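Local coordinates for CHIR AB1 (Gallus gallus, PDB 2VSD), which probably acts as a classical avian Fc receptor that binds antibody through this extracellular immunoglobulin domain, at residues A[6-11]-A[88-93]; A[22-27]-A[58-63]; A[27-32]-A[73-78]; A[35-40]-A[69-74]. All coordinates share one frame; numbering follows the deposited sequence.

Interaction 1: A[6-11]-A[88-93]; sequences PSLSLH and DPVELV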
# COMPACT_ATOMS: atom_id res chain seq x y z
N PRO A 6 -12.57 6.29 -7.13
CA PRO A 6 -13.42 5.13 -6.89
C PRO A 6 -14.47 5.43 -5.82
O PRO A 6 -14.37 6.43 -5.12
CB PRO A 6 -12.42 4.06 -6.41
CG PRO A 6 -11.34 4.86 -5.69
CD PRO A 6 -11.24 6.17 -6.47
N SER A 7 -15.47 4.57 -5.69
CA SER A 7 -16.42 4.71 -4.57
C SER A 7 -16.54 3.39 -3.81
O SER A 7 -16.37 2.31 -4.37
CB SER A 7 -17.78 5.17 -5.10
OG SER A 7 -18.32 4.15 -5.90
N LEU A 8 -16.85 3.49 -2.53
CA LEU A 8 -16.73 2.35 -1.63
C LEU A 8 -18.09 2.16 -0.97
O LEU A 8 -18.76 3.14 -0.57
CB LEU A 8 -15.63 2.63 -0.60
CG LEU A 8 -15.24 1.57 0.45
CD1 LEU A 8 -14.71 0.29 -0.18
CD2 LEU A 8 -14.23 2.21 1.46
N SER A 9 -18.54 0.91 -0.92
CA SER A 9 -19.73 0.60 -0.14
C SER A 9 -19.40 -0.43 0.93
O SER A 9 -18.45 -1.21 0.81
CB SER A 9 -20.86 0.11 -1.06
OG SER A 9 -20.51 -1.09 -1.69
N LEU A 10 -20.19 -0.41 1.99
CA LEU A 10 -20.04 -1.35 3.10
C LEU A 10 -21.34 -2.11 3.36
O LEU A 10 -22.39 -1.48 3.53
CB LEU A 10 -19.62 -0.57 4.34
CG LEU A 10 -19.79 -1.26 5.70
CD1 LEU A 10 -18.78 -2.39 5.87
CD2 LEU A 10 -19.68 -0.24 6.84
N HIS A 11 -21.25 -3.44 3.42
CA HIS A 11 -22.45 -4.27 3.71
C HIS A 11 -22.04 -5.40 4.62
O HIS A 11 -21.08 -6.10 4.33
CB HIS A 11 -23.06 -4.86 2.43
CG HIS A 11 -23.53 -3.83 1.44
ND1 HIS A 11 -22.73 -3.37 0.41
CD2 HIS A 11 -24.68 -3.11 1.37
CE1 HIS A 11 -23.38 -2.44 -0.27
NE2 HIS A 11 -24.57 -2.27 0.29
N ASP A 88 -14.39 8.57 -1.18
CA ASP A 88 -15.02 9.17 -0.02
C ASP A 88 -15.07 8.06 1.06
O ASP A 88 -15.19 6.91 0.72
CB ASP A 88 -16.45 9.61 -0.35
CG ASP A 88 -16.49 10.85 -1.24
OD1 ASP A 88 -15.50 11.64 -1.24
OD2 ASP A 88 -17.52 11.03 -1.91
N PRO A 89 -15.00 8.44 2.34
CA PRO A 89 -14.89 7.43 3.42
C PRO A 89 -16.20 6.70 3.73
O PRO A 89 -17.32 7.26 3.51
CB PRO A 89 -14.44 8.28 4.61
CG PRO A 89 -15.16 9.60 4.38
CD PRO A 89 -15.02 9.82 2.87
N VAL A 90 -16.08 5.47 4.24
CA VAL A 90 -17.25 4.76 4.80
C VAL A 90 -16.81 4.30 6.18
O VAL A 90 -15.70 3.76 6.32
CB VAL A 90 -17.71 3.57 3.93
CG1 VAL A 90 -18.99 2.91 4.50
CG2 VAL A 90 -18.02 4.05 2.50
N GLU A 91 -17.65 4.52 7.18
CA GLU A 91 -17.27 4.23 8.55
C GLU A 91 -17.87 2.89 9.00
O GLU A 91 -19.09 2.66 8.85
CB GLU A 91 -17.76 5.37 9.43
CG GLU A 91 -17.12 5.38 10.82
CD GLU A 91 -15.72 5.97 10.86
OE1 GLU A 91 -15.27 6.58 9.87
OE2 GLU A 91 -15.08 5.87 11.93
N LEU A 92 -17.00 1.99 9.50
CA LEU A 92 -17.46 0.77 10.24
C LEU A 92 -17.61 1.09 11.73
O LEU A 92 -16.64 1.47 12.42
CB LEU A 92 -16.48 -0.39 10.02
CG LEU A 92 -16.87 -1.68 10.75
CD1 LEU A 92 -18.28 -2.17 10.25
CD2 LEU A 92 -15.80 -2.70 10.47
N VAL A 93 -18.84 0.96 12.22
CA VAL A 93 -19.18 1.31 13.59
C VAL A 93 -19.58 0.01 14.22
O VAL A 93 -20.43 -0.68 13.70
CB VAL A 93 -20.41 2.26 13.64
CG1 VAL A 93 -20.75 2.57 15.12
CG2 VAL A 93 -20.13 3.54 12.85
O HOH W 1 -15.69 8.31 -3.75
O HOH W 2 -16.95 6.01 -1.21
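V90 and L8 meet at a flat peptide group; no aromatic ring takes part in this contact. V90 CG2 comes in over the plane of the L8 carbonyl, 3.3 Å from L8 O, instead of meeting it along its edge. The carbonyl of E91 is approached on a slant by the other strand, with L10 CD2 3.6 Å from E91 O. The direct touches between side chains are apolar. With CG1 of V90 anti to the backbone N (chi1 -176°), that methyl is turned across to L10 CB at 3.5 Å, the two side chains crossing obliquely, while the methyl L10 CD2 stands 4.2 Å from L92 CD1. An alanine at V90 would remove both methyls and is likely to leave a gap beneath L10 and the L8 carbonyl. At the 88 end water takes over: one molecule bridges P6 O and D88 N, and a second lies 2.8 Å from both L8 N and D88 O. The strands, 27° from parallel, belong to the two different sheets of the immunoglobulin sandwich; 7-11 pairs with 21-27, and 88-93 pairs with 69-78, where E91 OE1 is hydrogen-bonded to T70 OG1. With axes 7.6 Å apart, the two are too far for direct backbone pairing, and methyl packing on carbonyls and two water bridges take its place.

Interaction 2: A[22-27]-A[58-63]; sequences VTLRCH and FSFAVT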
# COMPACT_ATOMS: atom_id res chain seq x y z
N VAL A 22 -18.00 -8.60 7.07
CA VAL A 22 -18.35 -7.41 6.30
C VAL A 22 -17.68 -7.46 4.93
O VAL A 22 -16.64 -8.09 4.75
CB VAL A 22 -18.01 -6.06 7.00
CG1 VAL A 22 -18.78 -5.90 8.30
CG2 VAL A 22 -16.46 -5.94 7.27
N THR A 23 -18.29 -6.76 3.98
CA THR A 23 -17.77 -6.67 2.64
C THR A 23 -17.68 -5.20 2.30
O THR A 23 -18.68 -4.45 2.38
CB THR A 23 -18.71 -7.36 1.61
OG1 THR A 23 -18.76 -8.77 1.87
CG2 THR A 23 -18.15 -7.15 0.20
N LEU A 24 -16.48 -4.79 1.92
CA LEU A 24 -16.21 -3.46 1.44
C LEU A 24 -15.99 -3.58 -0.06
O LEU A 24 -15.03 -4.23 -0.50
CB LEU A 24 -14.91 -2.90 2.07
CG LEU A 24 -14.92 -2.39 3.51
CD1 LEU A 24 -15.74 -1.11 3.65
CD2 LEU A 24 -15.36 -3.45 4.52
N ARG A 25 -16.89 -2.99 -0.83
CA ARG A 25 -16.86 -3.17 -2.27
C ARG A 25 -16.37 -1.87 -2.90
O ARG A 25 -16.98 -0.79 -2.72
CB ARG A 25 -18.27 -3.57 -2.76
CG ARG A 25 -18.37 -3.78 -4.23
CD ARG A 25 -19.75 -4.34 -4.60
NE ARG A 25 -19.97 -4.27 -6.04
CZ ARG A 25 -19.72 -5.25 -6.90
NH1 ARG A 25 -19.24 -6.42 -6.48
NH2 ARG A 25 -19.96 -5.07 -8.20
N CYS A 26 -15.26 -1.97 -3.64
CA CYS A 26 -14.64 -0.79 -4.23
C CYS A 26 -14.99 -0.79 -5.70
O CYS A 26 -14.58 -1.71 -6.44
CB CYS A 26 -13.11 -0.80 -4.05
SG CYS A 26 -12.29 0.73 -4.60
N HIS A 27 -15.73 0.23 -6.10
CA HIS A 27 -16.22 0.34 -7.49
C HIS A 27 -15.30 1.19 -8.33
O HIS A 27 -15.00 2.32 -7.97
CB HIS A 27 -17.61 0.99 -7.50
CG HIS A 27 -18.64 0.20 -6.77
ND1 HIS A 27 -18.95 0.42 -5.45
CD2 HIS A 27 -19.44 -0.82 -7.18
CE1 HIS A 27 -19.89 -0.42 -5.06
NE2 HIS A 27 -20.21 -1.19 -6.10
N PHE A 58 -13.49 -6.64 -0.67
CA PHE A 58 -12.68 -7.10 0.42
C PHE A 58 -13.66 -7.60 1.46
O PHE A 58 -14.38 -6.80 2.07
CB PHE A 58 -11.86 -5.93 1.01
CG PHE A 58 -10.95 -5.27 0.02
CD1 PHE A 58 -9.61 -5.69 -0.09
CD2 PHE A 58 -11.41 -4.26 -0.82
CE1 PHE A 58 -8.77 -5.09 -1.01
CE2 PHE A 58 -10.57 -3.66 -1.75
CZ PHE A 58 -9.25 -4.07 -1.85
N SER A 59 -13.71 -8.90 1.67
CA SER A 59 -14.63 -9.46 2.66
C SER A 59 -13.79 -10.03 3.77
O SER A 59 -12.82 -10.77 3.50
CB SER A 59 -15.51 -10.56 2.06
OG SER A 59 -16.37 -10.04 1.08
N PHE A 60 -14.15 -9.69 5.01
CA PHE A 60 -13.40 -10.18 6.18
C PHE A 60 -14.27 -10.25 7.42
O PHE A 60 -15.34 -9.59 7.52
CB PHE A 60 -12.14 -9.35 6.44
CG PHE A 60 -12.39 -7.87 6.58
CD1 PHE A 60 -12.57 -7.29 7.85
CD2 PHE A 60 -12.40 -7.03 5.46
CE1 PHE A 60 -12.78 -5.93 7.99
CE2 PHE A 60 -12.62 -5.68 5.60
CZ PHE A 60 -12.79 -5.11 6.85
N ALA A 61 -13.83 -11.08 8.36
CA ALA A 61 -14.54 -11.17 9.63
C ALA A 61 -14.11 -10.03 10.53
O ALA A 61 -12.93 -9.65 10.54
CB ALA A 61 -14.25 -12.51 10.28
N VAL A 62 -15.06 -9.47 11.28
CA VAL A 62 -14.74 -8.49 12.32
C VAL A 62 -14.25 -9.30 13.52
O VAL A 62 -15.02 -10.11 14.09
CB VAL A 62 -15.98 -7.65 12.66
CG1 VAL A 62 -15.66 -6.62 13.75
CG2 VAL A 62 -16.53 -6.94 11.36
N THR A 63 -12.98 -9.15 13.88
CA THR A 63 -12.42 -9.98 14.94
C THR A 63 -11.96 -9.14 16.13
O THR A 63 -11.56 -9.69 17.15
CB THR A 63 -11.24 -10.81 14.44
OG1 THR A 63 -10.15 -9.93 14.08
CG2 THR A 63 -11.66 -11.64 13.23
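V22 and F60 form one end of an antiparallel ladder between two strands of the immunoglobulin sandwich, 21-27 and 55-61, in its three-stranded sheet. V22 has the most surface covered. Its branches part company: CG1 touches V62 CG2 at 3.9 Å, whereas CG2, wedged between backbone N and carbonyl carbon, sits over one face of the F60 ring, 4.0 Å from the ring centroid and towards its rim, a CH-pi contact. The backbone holds this pair in register through V22 N to F60 O and its return bond, F60 N to V22 O.

F58, next in buried surface, is paired with L24. Their two backbone bonds are straighter than those of V22 and F60, with an N-H...O angle of 175° from L24 N to F58 O. The F58 ring presents its edge to its partner strand: CD2 lies 3.6 Å from L24 O, and C26 CB is also near the ring plane. Beyond the ladder, F58 packs on V35 and L37 of the other sheet, so it reaches into the core next to C26, whose sulfur is bonded to C73.

L24, the third, sends CD2 obliquely to F60, 3.7 Å from CE2. V22 and L24 therefore both lean on the F60 ring from the same side; the ring also receives R44 in a cation-pi contact. The sheet's other face, away from the core, is polar: T23 and S59 form the non-hydrogen-bonded pair of the ladder, and their hydroxyl oxygens, T23 OG1 and S59 OG, stand 2.8 Å apart.

Interaction 3: A[27-32]-A[73-78]; sequences HLPRMA and CRYQVS
L28 and Y75 make the tight half of this contact, where the loop joining strands 21-27 and 33-39 of the immunoglobulin sandwich folds against strand 69-78. L28 lies over one face of the Y75 ring: CD2 is 3.8 Å from the ring centroid in a CH-pi contact, and CB follows the ring to within 3.7 Å of CE1. The two side chains run antiparallel, with most of L28 lying along the ring. Both first torsions place CG between backbone N and carbonyl carbon (42° for L28, 68° for Y75), which lays the leucine branch and the tyrosine ring against each other. At the far end of the ring P29 crosses at about a right angle, with CD 3.3 Å from Y75 OH. The hydroxyl itself is hydrogen-bonded to P4 O, which is likely to limit how the ring can turn.

Packing thins towards M31 and A32, both partly exposed to solvent. M31 SD approaches the ring edge, a Met-aromatic contact with the sulfur 5.4 Å from the centroid of the Y75 ring. The same sulfur is 4.0 Å from V77 CG1, so one atom touches both Y75 and V77. This is also the end where the second subunit arrives: its S78 packs on A32 and V77. Within the chain, the last touch is a methyl on a carbonyl, V77 CG1 3.2 Å from A32 O.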
# COMPACT_ATOMS: atom_id res chain seq x y z
N HIS A 27 -15.73 0.23 -6.10
CA HIS A 27 -16.22 0.34 -7.49
C HIS A 27 -15.30 1.19 -8.33
O HIS A 27 -15.00 2.32 -7.97
CB HIS A 27 -17.61 0.99 -7.50
CG HIS A 27 -18.64 0.20 -6.77
ND1 HIS A 27 -18.95 0.42 -5.45
CD2 HIS A 27 -19.44 -0.82 -7.18
CE1 HIS A 27 -19.89 -0.42 -5.06
NE2 HIS A 27 -20.21 -1.19 -6.10
N LEU A 28 -14.86 0.64 -9.46
CA LEU A 28 -14.01 1.42 -10.36
C LEU A 28 -14.21 0.99 -11.82
O LEU A 28 -14.99 0.08 -12.08
CB LEU A 28 -12.53 1.42 -9.92
CG LEU A 28 -11.57 0.33 -9.38
CD1 LEU A 28 -12.20 -0.84 -8.62
CD2 LEU A 28 -10.53 -0.16 -10.42
N PRO A 29 -13.53 1.67 -12.77
CA PRO A 29 -13.70 1.31 -14.18
C PRO A 29 -13.21 -0.08 -14.57
O PRO A 29 -12.43 -0.71 -13.83
CB PRO A 29 -12.90 2.38 -14.93
CG PRO A 29 -12.76 3.52 -13.96
CD PRO A 29 -12.62 2.82 -12.62
N ARG A 30 -13.65 -0.56 -15.74
CA ARG A 30 -13.26 -1.87 -16.25
C ARG A 30 -11.88 -1.82 -16.89
O ARG A 30 -11.72 -2.03 -18.11
CB ARG A 30 -14.29 -2.39 -17.25
CG ARG A 30 -15.64 -2.75 -16.64
CD ARG A 30 -16.49 -3.45 -17.68
NE ARG A 30 -17.90 -3.45 -17.35
CZ ARG A 30 -18.55 -4.48 -16.81
NH1 ARG A 30 -17.91 -5.61 -16.53
NH2 ARG A 30 -19.85 -4.38 -16.56
N MET A 31 -10.88 -1.51 -16.06
CA MET A 31 -9.47 -1.65 -16.41
C MET A 31 -8.82 -2.58 -15.40
O MET A 31 -9.28 -2.66 -14.26
CB MET A 31 -8.77 -0.28 -16.37
CG MET A 31 -8.92 0.46 -15.04
SD MET A 31 -8.15 2.08 -15.05
CE MET A 31 -9.39 3.09 -15.88
N ALA A 32 -7.78 -3.30 -15.79
CA ALA A 32 -7.00 -4.09 -14.83
C ALA A 32 -6.32 -3.13 -13.84
O ALA A 32 -5.78 -2.10 -14.24
CB ALA A 32 -5.96 -4.98 -15.56
N CYS A 73 -10.93 3.44 -0.32
CA CYS A 73 -10.21 2.64 -1.32
C CYS A 73 -9.56 3.53 -2.38
O CYS A 73 -9.98 4.68 -2.58
CB CYS A 73 -11.09 1.51 -1.92
SG CYS A 73 -12.45 2.03 -3.01
N ARG A 74 -8.50 2.98 -3.00
CA ARG A 74 -7.61 3.67 -3.93
C ARG A 74 -7.26 2.62 -4.97
O ARG A 74 -7.16 1.43 -4.64
CB ARG A 74 -6.35 4.03 -3.13
CG ARG A 74 -5.29 4.81 -3.78
CD ARG A 74 -4.36 5.22 -2.70
NE ARG A 74 -3.21 5.97 -3.18
CZ ARG A 74 -1.95 5.56 -3.13
NH1 ARG A 74 -1.61 4.36 -2.66
NH2 ARG A 74 -1.02 6.37 -3.61
N TYR A 75 -7.06 3.01 -6.22
CA TYR A 75 -6.57 2.02 -7.20
C TYR A 75 -5.46 2.60 -8.06
O TYR A 75 -5.32 3.81 -8.13
CB TYR A 75 -7.69 1.40 -8.04
CG TYR A 75 -8.37 2.36 -9.00
CD1 TYR A 75 -9.39 3.20 -8.56
CD2 TYR A 75 -8.02 2.39 -10.35
CE1 TYR A 75 -10.04 4.09 -9.44
CE2 TYR A 75 -8.65 3.27 -11.24
CZ TYR A 75 -9.66 4.12 -10.77
OH TYR A 75 -10.32 5.00 -11.63
N GLN A 76 -4.66 1.69 -8.64
CA GLN A 76 -3.42 2.04 -9.34
C GLN A 76 -3.19 1.15 -10.55
O GLN A 76 -3.50 -0.05 -10.54
CB GLN A 76 -2.19 1.90 -8.41
CG GLN A 76 -2.23 2.70 -7.13
CD GLN A 76 -0.90 2.65 -6.37
OE1 GLN A 76 -0.29 1.58 -6.24
NE2 GLN A 76 -0.45 3.80 -5.90
N VAL A 77 -2.63 1.77 -11.58
CA VAL A 77 -2.22 1.06 -12.78
C VAL A 77 -0.78 1.47 -13.12
O VAL A 77 -0.33 2.54 -12.73
CB VAL A 77 -3.15 1.35 -13.98
CG1 VAL A 77 -4.55 0.82 -13.70
CG2 VAL A 77 -3.19 2.85 -14.29
N SER A 78 -0.08 0.63 -13.87
CA SER A 78 1.32 0.94 -14.22
C SER A 78 1.53 1.33 -15.69
O SER A 78 2.65 1.64 -16.10
CB SER A 78 2.26 -0.22 -13.84
OG SER A 78 1.83 -1.41 -14.44

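Interaction 4: A[35-40]-A[69-74]; sequences VQLWLN and GTYQCR. With NAG (2-acetamido-2-deoxy-beta-D-glucopyranose), chain B.
G69 faces L39 and N40 where strands 33-39 and 69-78, antiparallel neighbours at the centre of the four-stranded sheet of the immunoglobulin sandwich, begin to pair. Its CA packs 3.5 Å from N40 OD1, leaving little room there for a side chain. T70 then closes a ring of bonds with the glycosylated asparagine: T70 N gives a nearly straight bond (172°) to N40 OD1, and N40 N returns one to T70 O. That grip on OD1 holds the N40 amide while ND2 carries the sugar, bonded to C1 of NAG. Y71 turns to the core, its ring covered on one face by L39 CD1, 3.8 Å from the centroid, with L37 CD2 approaching obliquely; its hydroxyl binds D67 O, the tyrosine corner of this fold. Q72 pairs with W38 through two backbone bonds. C73, disulfide-linked to C26, sets its CA 3.1 Å from Q36 O. R74 ends the walk, extended alongside Q36, with D46 of the second subunit as salt-bridge partner. Q36 OE1 accepts twice: from R74 NH1 at 2.8 Å, near the guanidinium plane, and from W38 NE1 at 2.9 Å, which lies above the amide's carbonyl plane. An alanine in place of Q36 would probably leave the indole N-H of W38 without its acceptor and the R74 guanidinium freer to turn. The W38 ring stands roughly perpendicular to that guanidinium, with W38 CZ2 3.7 Å from R74 NH1.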
# COMPACT_ATOMS: atom_id res chain seq x y z
N VAL A 35 -6.06 -2.82 -6.37
CA VAL A 35 -7.00 -2.05 -5.56
C VAL A 35 -6.55 -2.12 -4.11
O VAL A 35 -6.16 -3.19 -3.65
CB VAL A 35 -8.42 -2.58 -5.71
CG1 VAL A 35 -9.42 -1.66 -5.01
CG2 VAL A 35 -8.79 -2.73 -7.20
N GLN A 36 -6.59 -0.99 -3.40
CA GLN A 36 -6.17 -0.97 -2.00
C GLN A 36 -7.33 -0.62 -1.06
O GLN A 36 -8.11 0.30 -1.37
CB GLN A 36 -5.12 0.10 -1.82
CG GLN A 36 -3.88 -0.16 -2.67
CD GLN A 36 -2.81 0.90 -2.52
OE1 GLN A 36 -3.07 2.04 -2.10
NE2 GLN A 36 -1.57 0.53 -2.91
N LEU A 37 -7.39 -1.28 0.09
CA LEU A 37 -8.31 -0.86 1.12
C LEU A 37 -7.49 -0.27 2.26
O LEU A 37 -6.62 -0.95 2.80
CB LEU A 37 -9.16 -2.04 1.64
CG LEU A 37 -10.26 -1.64 2.66
CD1 LEU A 37 -11.45 -0.93 1.96
CD2 LEU A 37 -10.74 -2.90 3.36
N TRP A 38 -7.87 0.95 2.65
CA TRP A 38 -7.16 1.73 3.67
C TRP A 38 -8.08 1.89 4.86
O TRP A 38 -9.31 2.07 4.68
CB TRP A 38 -6.86 3.13 3.14
CG TRP A 38 -5.77 3.11 2.13
CD1 TRP A 38 -5.81 2.53 0.88
CD2 TRP A 38 -4.46 3.67 2.28
NE1 TRP A 38 -4.59 2.74 0.23
CE2 TRP A 38 -3.75 3.42 1.07
CE3 TRP A 38 -3.83 4.39 3.31
CZ2 TRP A 38 -2.42 3.83 0.88
CZ3 TRP A 38 -2.50 4.82 3.12
CH2 TRP A 38 -1.81 4.53 1.90
N LEU A 39 -7.50 1.79 6.05
CA LEU A 39 -8.24 1.97 7.31
C LEU A 39 -7.55 3.05 8.14
O LEU A 39 -6.34 2.92 8.43
CB LEU A 39 -8.31 0.62 8.08
CG LEU A 39 -8.79 0.69 9.54
CD1 LEU A 39 -10.19 1.39 9.64
CD2 LEU A 39 -8.86 -0.69 10.20
N ASN A 40 -8.28 4.13 8.48
CA ASN A 40 -7.70 5.22 9.30
C ASN A 40 -6.42 5.77 8.67
O ASN A 40 -5.46 6.16 9.38
CB ASN A 40 -7.40 4.75 10.74
CG ASN A 40 -8.64 4.33 11.51
OD1 ASN A 40 -9.79 4.52 11.05
ND2 ASN A 40 -8.39 3.70 12.68
N GLY A 69 -13.71 1.95 12.21
CA GLY A 69 -12.98 3.15 11.77
C GLY A 69 -13.31 3.57 10.36
O GLY A 69 -14.35 3.19 9.80
N THR A 70 -12.40 4.34 9.79
CA THR A 70 -12.69 4.99 8.50
C THR A 70 -12.04 4.23 7.36
O THR A 70 -10.80 4.19 7.26
CB THR A 70 -12.21 6.43 8.49
OG1 THR A 70 -12.72 7.08 9.64
CG2 THR A 70 -12.72 7.15 7.20
N TYR A 71 -12.88 3.61 6.54
CA TYR A 71 -12.41 2.86 5.36
C TYR A 71 -12.46 3.68 4.07
O TYR A 71 -13.41 4.42 3.82
CB TYR A 71 -13.20 1.57 5.17
CG TYR A 71 -12.84 0.52 6.20
CD1 TYR A 71 -13.49 0.49 7.45
CD2 TYR A 71 -11.84 -0.42 5.94
CE1 TYR A 71 -13.17 -0.48 8.41
CE2 TYR A 71 -11.50 -1.40 6.92
CZ TYR A 71 -12.17 -1.41 8.13
OH TYR A 71 -11.84 -2.34 9.09
N GLN A 72 -11.42 3.53 3.26
CA GLN A 72 -11.35 4.16 1.95
C GLN A 72 -10.71 3.22 0.97
O GLN A 72 -9.98 2.30 1.39
CB GLN A 72 -10.51 5.43 2.01
CG GLN A 72 -11.17 6.56 2.74
CD GLN A 72 -10.20 7.68 3.03
OE1 GLN A 72 -9.27 7.51 3.81
NE2 GLN A 72 -10.38 8.81 2.35
N CYS A 73 -10.93 3.44 -0.32
CA CYS A 73 -10.21 2.64 -1.32
C CYS A 73 -9.56 3.53 -2.38
O CYS A 73 -9.98 4.68 -2.58
CB CYS A 73 -11.09 1.51 -1.92
SG CYS A 73 -12.45 2.03 -3.01
N ARG A 74 -8.50 2.98 -3.00
CA ARG A 74 -7.61 3.67 -3.93
C ARG A 74 -7.26 2.62 -4.97
O ARG A 74 -7.16 1.43 -4.64
CB ARG A 74 -6.35 4.03 -3.13
CG ARG A 74 -5.29 4.81 -3.78
CD ARG A 74 -4.36 5.22 -2.70
NE ARG A 74 -3.21 5.97 -3.18
CZ ARG A 74 -1.95 5.56 -3.13
NH1 ARG A 74 -1.61 4.36 -2.66
NH2 ARG A 74 -1.02 6.37 -3.61
C1 NAG B . -9.47 3.25 13.54
C2 NAG B . -8.81 2.28 14.54
C3 NAG B . -9.74 1.87 15.71
C4 NAG B . -10.52 3.07 16.25
C5 NAG B . -11.09 3.91 15.09
C6 NAG B . -11.86 5.17 15.50
C7 NAG B . -7.01 0.90 13.54
C8 NAG B . -6.12 2.07 13.63
N2 NAG B . -8.30 1.06 13.90
O3 NAG B . -8.95 1.25 16.72
O4 NAG B . -11.66 2.72 17.01
O5 NAG B . -10.03 4.33 14.24
O6 NAG B . -11.02 5.95 16.35
O7 NAG B . -6.51 -0.14 13.05
O HOH W 3 -11.26 6.88 12.37

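Overall arrangement
Interactions 2 and 4, centres 10 Å apart, each pair two strands, one pair in each sheet of the sandwich, and the disulfide C26 SG–C73 SG, 2.1 Å, joins them through the core, where F60 CZ also comes 3.7 Å from Y71 OH. Interaction 1 closes the sandwich's side: S9 O is probably hydrogen-bonded to R25 N of interaction 2 (2.9 Å), and V90 O probably to Y71 N of interaction 4 (2.8 Å), centred about 8 Å away. Interaction 3 continues strand 69-78 beyond interaction 4, shares C73 and R74, and both touch the second subunit. The N40-linked sugar lies at that strand's other end, the E91 side chain being about 5 Å from a NAG.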